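Local coordinates for protein epidermin leader peptide processing serine protease EpiP (Staphylococcus aureus subsp. aureus, PDB 3QFH) that probably cleaves the leader peptide from the epidermin precursor as a subtilisin-like serine endopeptidase, at residues 128-133 / 232-237; 177-182 / 368-373; 313-318 / 335-340. All coordinates share one frame; numbering follows the deposited sequence. Where two conformers were deposited one is given.

Contact 1 of 3, residues 128-133 / 232-237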
loop_
_atom_site.group_PDB
_atom_site.type_symbol
_atom_site.label_atom_id
_atom_site.label_comp_id
_atom_site.label_asym_id
_atom_site.label_seq_id
_atom_site.Cartn_x
_atom_site.Cartn_y
_atom_site.Cartn_z
ATOM N N ILE A 128 -7.198 1.940 2.973
ATOM C CA ILE A 128 -6.526 0.904 2.185
ATOM C C ILE A 128 -6.632 1.342 0.745
ATOM O O ILE A 128 -7.720 1.583 0.242
ATOM C CB ILE A 128 -7.166 -0.498 2.388
ATOM C CG1 ILE A 128 -7.192 -0.859 3.884
ATOM C CG2 ILE A 128 -6.388 -1.584 1.606
ATOM C CD1 ILE A 128 -8.006 -2.111 4.198
ATOM N N ILE A 129 -5.494 1.458 0.081
ATOM C CA ILE A 129 -5.455 1.835 -1.313
ATOM C C ILE A 129 -5.180 0.536 -2.069
ATOM O O ILE A 129 -4.100 -0.005 -1.976
ATOM C CB ILE A 129 -4.390 2.906 -1.546
ATOM C CG1 ILE A 129 -4.741 4.133 -0.696
ATOM C CG2 ILE A 129 -4.290 3.251 -3.031
ATOM C CD1 ILE A 129 -3.706 5.217 -0.721
ATOM N N ASP A 130 -6.174 0.018 -2.785
ATOM C CA ASP A 130 -6.001 -1.283 -3.427
ATOM C C ASP A 130 -7.035 -1.512 -4.548
ATOM O O ASP A 130 -7.554 -0.537 -5.142
ATOM C CB ASP A 130 -6.071 -2.375 -2.337
ATOM C CG ASP A 130 -5.120 -3.538 -2.605
ATOM O OD1 ASP A 130 -5.311 -4.296 -3.591
ATOM O OD2 ASP A 130 -4.178 -3.695 -1.801
ATOM N N THR A 131 -7.363 -2.773 -4.818
ATOM C CA THR A 131 -8.229 -3.099 -5.947
ATOM C C THR A 131 -9.734 -2.923 -5.694
ATOM O O THR A 131 -10.524 -2.997 -6.623
ATOM C CB THR A 131 -7.941 -4.540 -6.490
ATOM O OG1 THR A 131 -8.338 -5.519 -5.543
ATOM C CG2 THR A 131 -6.444 -4.740 -6.798
ATOM N N GLY A 132 -10.122 -2.643 -4.456
ATOM C CA GLY A 132 -11.529 -2.533 -4.091
ATOM C C GLY A 132 -11.757 -3.555 -2.998
ATOM O O GLY A 132 -10.796 -4.198 -2.543
ATOM N N VAL A 133 -13.001 -3.707 -2.553
ATOM C CA VAL A 133 -13.308 -4.679 -1.507
ATOM C C VAL A 133 -14.713 -5.242 -1.691
ATOM O O VAL A 133 -15.609 -4.578 -2.247
ATOM C CB VAL A 133 -13.233 -4.035 -0.089
ATOM C CG1 VAL A 133 -14.349 -2.967 0.083
ATOM C CG2 VAL A 133 -13.359 -5.088 1.008
ATOM N N ASN A 232 -2.677 2.382 4.107
ATOM C CA ASN A 232 -1.994 1.142 3.701
ATOM C C ASN A 232 -1.851 1.056 2.191
ATOM O O ASN A 232 -2.846 1.079 1.471
ATOM C CB ASN A 232 -2.796 -0.063 4.229
ATOM C CG ASN A 232 -2.103 -1.380 4.019
ATOM O OD1 ASN A 232 -1.388 -1.862 4.906
ATOM N ND2 ASN A 232 -2.265 -1.959 2.835
ATOM N N ILE A 233 -0.614 0.964 1.720
ATOM C CA ILE A 233 -0.333 0.844 0.281
ATOM C C ILE A 233 0.398 -0.471 0.045
ATOM O O ILE A 233 1.573 -0.636 0.393
ATOM C CB ILE A 233 0.501 2.020 -0.252
ATOM C CG1 ILE A 233 -0.077 3.348 0.222
ATOM C CG2 ILE A 233 0.530 2.010 -1.768
ATOM C CD1 ILE A 233 0.756 4.548 -0.200
ATOM N N SER A 234 -0.320 -1.433 -0.515
ATOM C CA SER A 234 0.251 -2.729 -0.802
ATOM C C SER A 234 0.863 -2.756 -2.223
ATOM O O SER A 234 1.653 -3.644 -2.542
ATOM C CB SER A 234 -0.795 -3.841 -0.539
ATOM O OG SER A 234 -1.036 -4.019 0.889
ATOM N N VAL A 235 0.557 -1.753 -3.047
ATOM C CA VAL A 235 1.091 -1.686 -4.420
ATOM C C VAL A 235 2.490 -1.094 -4.483
ATOM O O VAL A 235 2.796 -0.073 -3.856
ATOM C CB VAL A 235 0.193 -0.857 -5.401
ATOM C CG1 VAL A 235 0.143 0.614 -4.999
ATOM C CG2 VAL A 235 0.711 -0.973 -6.832
ATOM N N GLY A 236 3.333 -1.747 -5.263
ATOM C CA GLY A 236 4.679 -1.302 -5.477
ATOM C C GLY A 236 4.866 -1.117 -6.962
ATOM O O GLY A 236 3.997 -1.474 -7.761
ATOM N N SER A 237 5.990 -0.536 -7.333
ATOM C CA SER A 237 6.317 -0.367 -8.725
ATOM C C SER A 237 7.763 0.043 -8.799
ATOM O O SER A 237 8.283 0.707 -7.898
ATOM C CB SER A 237 5.465 0.722 -9.372
ATOM O OG SER A 237 5.874 1.988 -8.904
HETATM O O HOH W 1 -3.153 -1.814 -0.012
#
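Ile129 and Ile233 project together from neighbouring strands in the parallel central sheet of the subtilisin-like fold. The meeting is a light one, CD1 of Ile129 coming 4.2 Å from CG1 of Ile233. In both residues CG1 stands beside the backbone N, with CG2 anti to it (chi1 -60° in Ile129, -48° in Ile233), and both CG1 branches are thus set alike on their strands. Helix 213-225 covers this face, with Ile220 touching both side chains. Ile128 and Asn232 point to the other face of the sheet, where Ile128 packs on helix 177-186.

The backbones are tied by a nearly straight bond from Ile129 N to Asn232 O (3.0 Å, 175° at the hydrogen). Beyond it the chains diverge, and the CA atoms of Asp130 and Ser234 are 6.9 Å from each other. A water bridges the fork: it accepts from Ser234 N (2.9 Å) and sits 2.8 Å from both Ile129 O and Asp130 OD2.

Asp130, at the end of its strand, is probably the aspartate of the Ser-His-Asp triad. Its OD2 faces Ser234, 3.6 Å from CB, while OD1 bonds to His177 ND1. OD1 also takes the following backbone amide, Thr131 N, at 2.8 Å on its anti lone pair.

Contact 2 of 3, residues 177-182 / 368-373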
loop_
_atom_site.group_PDB
_atom_site.type_symbol
_atom_site.label_atom_id
_atom_site.label_comp_id
_atom_site.label_asym_id
_atom_site.label_seq_id
_atom_site.Cartn_x
_atom_site.Cartn_y
_atom_site.Cartn_z
ATOM N N HIS A 177 -7.624 -8.802 -4.755
ATOM C CA HIS A 177 -6.523 -8.470 -3.881
ATOM C C HIS A 177 -6.929 -7.580 -2.700
ATOM O O HIS A 177 -6.533 -7.836 -1.565
ATOM C CB HIS A 177 -5.428 -7.769 -4.690
ATOM C CG HIS A 177 -4.148 -7.603 -3.941
ATOM N ND1 HIS A 177 -3.790 -6.421 -3.331
ATOM C CD2 HIS A 177 -3.143 -8.479 -3.692
ATOM C CE1 HIS A 177 -2.615 -6.572 -2.746
ATOM N NE2 HIS A 177 -2.204 -7.813 -2.949
ATOM N N GLY A 178 -7.698 -6.530 -2.971
ATOM C CA GLY A 178 -8.119 -5.591 -1.918
ATOM C C GLY A 178 -8.907 -6.283 -0.823
ATOM O O GLY A 178 -8.764 -5.962 0.356
ATOM N N THR A 179 -9.723 -7.259 -1.207
ATOM C CA THR A 179 -10.493 -8.011 -0.224
ATOM C C THR A 179 -9.584 -8.804 0.717
ATOM O O THR A 179 -9.857 -8.912 1.911
ATOM C CB THR A 179 -11.524 -8.919 -0.907
ATOM O OG1 THR A 179 -12.434 -8.086 -1.654
ATOM C CG2 THR A 179 -12.287 -9.721 0.132
ATOM N N MET A 180 -8.490 -9.342 0.181
ATOM C CA MET A 180 -7.548 -10.129 0.977
ATOM C C MET A 180 -6.817 -9.239 1.974
ATOM O O MET A 180 -6.589 -9.615 3.121
ATOM C CB MET A 180 -6.531 -10.809 0.062
ATOM C CG MET A 180 -7.137 -11.744 -0.975
ATOM S SD MET A 180 -5.868 -12.458 -2.011
ATOM C CE MET A 180 -6.781 -13.054 -3.436
ATOM N N VAL A 181 -6.453 -8.047 1.511
ATOM C CA VAL A 181 -5.762 -7.090 2.327
ATOM C C VAL A 181 -6.671 -6.599 3.446
ATOM O O VAL A 181 -6.252 -6.509 4.586
ATOM C CB VAL A 181 -5.217 -5.893 1.472
ATOM C CG1 VAL A 181 -4.770 -4.748 2.367
ATOM C CG2 VAL A 181 -4.054 -6.360 0.557
ATOM N N SER A 182 -7.912 -6.280 3.116
ATOM C CA SER A 182 -8.863 -5.767 4.103
ATOM C C SER A 182 -9.110 -6.730 5.237
ATOM O O SER A 182 -9.357 -6.314 6.381
ATOM C CB SER A 182 -10.180 -5.439 3.424
ATOM O OG SER A 182 -9.959 -4.488 2.408
ATOM N N LEU A 368 -4.096 -17.306 5.597
ATOM C CA LEU A 368 -5.506 -17.482 5.410
ATOM C C LEU A 368 -6.144 -16.102 5.494
ATOM O O LEU A 368 -5.943 -15.383 6.468
ATOM C CB LEU A 368 -6.056 -18.423 6.496
ATOM C CG LEU A 368 -7.568 -18.676 6.511
ATOM C CD1 LEU A 368 -8.079 -19.265 5.186
ATOM C CD2 LEU A 368 -7.911 -19.580 7.663
ATOM N N THR A 369 -6.870 -15.696 4.461
ATOM C CA THR A 369 -7.525 -14.394 4.517
ATOM C C THR A 369 -8.864 -14.444 3.817
ATOM O O THR A 369 -9.228 -15.465 3.222
ATOM C CB THR A 369 -6.606 -13.267 3.925
ATOM O OG1 THR A 369 -7.121 -11.969 4.282
ATOM C CG2 THR A 369 -6.440 -13.397 2.415
ATOM N N THR A 370 -9.603 -13.345 3.930
ATOM C CA THR A 370 -10.887 -13.190 3.288
ATOM C C THR A 370 -10.742 -13.080 1.775
ATOM O O THR A 370 -9.878 -12.344 1.271
ATOM C CB THR A 370 -11.577 -11.902 3.782
ATOM O OG1 THR A 370 -10.667 -10.798 3.649
ATOM C CG2 THR A 370 -11.984 -12.049 5.226
ATOM N N ALA A 371 -11.618 -13.788 1.064
ATOM C CA ALA A 371 -11.631 -13.810 -0.388
ATOM C C ALA A 371 -12.829 -13.062 -0.973
ATOM O O ALA A 371 -13.869 -12.841 -0.321
ATOM C CB ALA A 371 -11.572 -15.266 -0.902
ATOM N N ASN A 372 -12.682 -12.705 -2.233
ATOM C CA ASN A 372 -13.680 -11.948 -2.957
ATOM C C ASN A 372 -14.915 -12.776 -3.413
ATOM O O ASN A 372 -15.726 -12.298 -4.218
ATOM C CB ASN A 372 -12.972 -11.258 -4.128
ATOM C CG ASN A 372 -13.785 -10.194 -4.749
ATOM O OD1 ASN A 372 -14.546 -9.488 -4.054
ATOM N ND2 ASN A 372 -13.642 -10.033 -6.075
ATOM N N ASN A 373 -15.036 -14.011 -2.907
ATOM C CA ASN A 373 -16.175 -14.857 -3.144
ATOM C C ASN A 373 -17.013 -14.995 -1.864
ATOM O O ASN A 373 -17.915 -15.816 -1.796
ATOM C CB ASN A 373 -15.741 -16.248 -3.656
ATOM C CG ASN A 373 -14.876 -16.981 -2.664
ATOM O OD1 ASN A 373 -14.681 -16.513 -1.539
ATOM N ND2 ASN A 373 -14.365 -18.145 -3.060
#
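Thr369 and Thr370 each give a hydroxyl to the helix that starts at His177, the probable triad histidine of this subtilisin-like protease; the threonines end one strand of a two-stranded antiparallel hairpin. The strand segment crosses the helix segment at 113°, and two successive hydroxyls meet two successive carbonyls, in reverse order along the chain. Thr369 OG1 donates to Met180 O at 2.7 Å, in the carbonyl plane and on a lone pair. Thr370 OG1 donates to Thr179 O, also at 2.7 Å, but from above the carbonyl plane, 38° out of it. OG1 of Thr370 sits between its own backbone N and carbonyl carbon (chi1 51°), whereas that of Thr369 is anti to N. Gln184 NE2 is a second partner of Thr369 OG1.

Thr370 O receives no conventional bond from the helix segment; Met180 CA approaches it at 3.2 Å in a C-H...O contact. Beside this, Met180 CB presses tightly on Thr369 CG2 (3.5 Å), the Met180 side chain running roughly perpendicular to that of Thr369.

Thr179 OG1 bonds to Asp173 OD2 and Met134 N, and Asn372 ND2 to the backbone O of Asp173. His177 leaves the helix on the side away from the hairpin; its ND1 is bonded to Asp130 OD1 and its NE2 to Ser383 OG. On the helix itself, Ser182 OG donates to Gly178 O at 2.8 Å, and Ser182 N reaches the same oxygen from the opposite face of its plane.

Contact 3 of 3, residues 313-318 / 335-340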
loop_
_atom_site.group_PDB
_atom_site.type_symbol
_atom_site.label_atom_id
_atom_site.label_comp_id
_atom_site.label_asym_id
_atom_site.label_seq_id
_atom_site.Cartn_x
_atom_site.Cartn_y
_atom_site.Cartn_z
ATOM N N VAL A 313 7.737 6.897 4.791
ATOM C CA VAL A 313 6.892 5.716 4.682
ATOM C C VAL A 313 7.417 4.677 5.657
ATOM O O VAL A 313 8.615 4.600 5.913
ATOM C CB VAL A 313 6.912 5.108 3.267
ATOM C CG1 VAL A 313 6.504 6.148 2.216
ATOM C CG2 VAL A 313 8.272 4.561 2.950
ATOM N N VAL A 314 6.505 3.892 6.214
ATOM C CA VAL A 314 6.862 2.770 7.072
ATOM C C VAL A 314 6.913 1.588 6.057
ATOM O O VAL A 314 5.881 1.225 5.484
ATOM C CB VAL A 314 5.817 2.513 8.145
ATOM C CG1 VAL A 314 6.108 1.179 8.870
ATOM C CG2 VAL A 314 5.772 3.674 9.118
ATOM N N THR A 315 8.101 1.018 5.829
ATOM C CA THR A 315 8.298 -0.057 4.851
ATOM C C THR A 315 8.268 -1.395 5.548
ATOM O O THR A 315 9.092 -1.660 6.435
ATOM C CB THR A 315 9.652 0.078 4.156
ATOM O OG1 THR A 315 9.778 1.390 3.637
ATOM C CG2 THR A 315 9.822 -0.950 3.011
ATOM N N VAL A 316 7.354 -2.258 5.107
ATOM C CA VAL A 316 7.124 -3.525 5.779
ATOM C C VAL A 316 7.601 -4.699 4.942
ATOM O O VAL A 316 7.158 -4.881 3.810
ATOM C CB VAL A 316 5.622 -3.700 6.078
ATOM C CG1 VAL A 316 5.344 -4.972 6.836
ATOM C CG2 VAL A 316 5.085 -2.453 6.844
ATOM N N GLY A 317 8.536 -5.465 5.486
ATOM C CA GLY A 317 8.978 -6.693 4.838
ATOM C C GLY A 317 8.133 -7.873 5.361
ATOM O O GLY A 317 7.413 -7.764 6.353
ATOM N N SER A 318 8.228 -9.011 4.702
ATOM C CA SER A 318 7.439 -10.192 5.072
ATOM C C SER A 318 8.282 -11.338 5.654
ATOM O O SER A 318 9.376 -11.629 5.161
ATOM C CB SER A 318 6.681 -10.679 3.828
ATOM O OG SER A 318 6.208 -12.015 3.952
ATOM N N TYR A 335 15.960 0.745 4.229
ATOM C CA TYR A 335 14.778 0.355 3.485
ATOM C C TYR A 335 13.788 -0.286 4.441
ATOM O O TYR A 335 12.858 0.347 4.844
ATOM C CB TYR A 335 15.188 -0.591 2.346
ATOM C CG TYR A 335 14.075 -1.169 1.493
ATOM C CD1 TYR A 335 13.518 -0.436 0.460
ATOM C CD2 TYR A 335 13.621 -2.470 1.691
ATOM C CE1 TYR A 335 12.519 -0.974 -0.350
ATOM C CE2 TYR A 335 12.627 -3.021 0.885
ATOM C CZ TYR A 335 12.082 -2.261 -0.139
ATOM O OH TYR A 335 11.105 -2.785 -0.957
ATOM N N THR A 336 14.006 -1.531 4.822
ATOM C CA THR A 336 13.086 -2.213 5.734
ATOM C C THR A 336 13.036 -1.552 7.128
ATOM O O THR A 336 14.078 -1.356 7.756
ATOM C CB THR A 336 13.519 -3.672 5.905
ATOM O OG1 THR A 336 13.620 -4.282 4.616
ATOM C CG2 THR A 336 12.538 -4.446 6.767
ATOM N N ASP A 337 11.826 -1.222 7.591
ATOM C CA ASP A 337 11.612 -0.652 8.930
ATOM C C ASP A 337 11.103 -1.677 9.944
ATOM O O ASP A 337 11.376 -1.565 11.157
ATOM C CB ASP A 337 10.593 0.489 8.843
ATOM C CG ASP A 337 11.113 1.665 8.027
ATOM O OD1 ASP A 337 12.226 2.141 8.324
ATOM O OD2 ASP A 337 10.426 2.117 7.093
ATOM N N ILE A 338 10.370 -2.668 9.434
ATOM C CA ILE A 338 9.714 -3.661 10.238
ATOM C C ILE A 338 9.289 -4.839 9.353
ATOM O O ILE A 338 9.223 -4.729 8.144
ATOM C CB ILE A 338 8.460 -3.018 10.895
ATOM C CG1 ILE A 338 7.838 -3.917 11.960
ATOM C CG2 ILE A 338 7.441 -2.660 9.836
ATOM C CD1 ILE A 338 6.842 -3.184 12.867
ATOM N N ALA A 339 8.987 -5.964 9.974
ATOM C CA ALA A 339 8.511 -7.118 9.252
ATOM C C ALA A 339 7.263 -7.700 9.926
ATOM O O ALA A 339 7.102 -7.621 11.137
ATOM C CB ALA A 339 9.610 -8.165 9.178
ATOM N N ALA A 340 6.364 -8.264 9.131
ATOM C CA ALA A 340 5.186 -8.947 9.668
ATOM C C ALA A 340 5.020 -10.218 8.815
ATOM O O ALA A 340 5.567 -10.286 7.711
ATOM C CB ALA A 340 3.956 -8.058 9.597
HETATM O O HOH W 2 10.717 3.559 5.039
#
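Val316 and Ile338, Gly317 and Ala339, and Ser318 and Ala340 pair in parallel register, adding strand 338-341 as the outermost strand beside 314-319 in the parallel central sheet of the subtilisin-like fold. Two backbone bonds hold this register: Gly317 N to Ile338 O (2.8 Å) and Ala340 N to Gly317 O (3.0 Å), helped by C-H...O contacts from Val316 CA, Ala339 CA and Ser318 CA.

Further back, a side chain takes over part of the pairing. Asp337 OD2 accepts Thr315 N at 2.9 Å on its anti lone pair, nearly straight (171°), while Asp337 N returns a bond to Thr315 O. That same oxygen also receives a weak bond from Ile338 N. The carboxylate gets there because CG of Asp337 lies beside its own backbone N (chi1 -65°). A water lies 2.7 Å from Thr315 OG1; its approaches to Val313 O and Asp337 OD2 are too short to be relied on.

Apolar contact gathers on the face of Val316 and Ile338. Their side chains extend in the same direction, CG2 to CG2 at 3.8 Å, and Val314 CG1 touches the same methyl of Ile338. Helices 382-400 and 406-416 cover this face.

One aromatic contact completes the set: Thr315 CG2 stands over the centre of the Tyr335 ring, 4.1 Å from the centroid, a CH-pi contact. The ring's hydroxyl is held by Asp305 and Gly279 N, and Thr315 OG1 by Ala308 O.

Together these bonds mean that the edge strand is fixed by regular sheet pairing at one end and, where that pairing fades, by a carboxylate standing in for a backbone acceptor.

In the fold
Contacts 1 and 2 meet at the probable active site. Their centres are 12 Å apart, and Asp130 OD1 of contact 1 lies 2.6 Å from His177 ND1 of contact 2; Thr131 OG1 lies 2.8 Å from Gly178 N just beside it. Ser383, on helix 382-400, bonds to His177 NE2 and would complete the triad. Contact 3 belongs to the same parallel sheet as contact 1, but strand 273-277 runs between them; their centres are 16 Å apart and their nearest atoms about 6 Å. Contacts 2 and 3 do not touch, their centres being 21 Å apart. Helix 382-400 nonetheless connects contact 3 with the triad, since Val316, Ser318 and Ala340 pack against it.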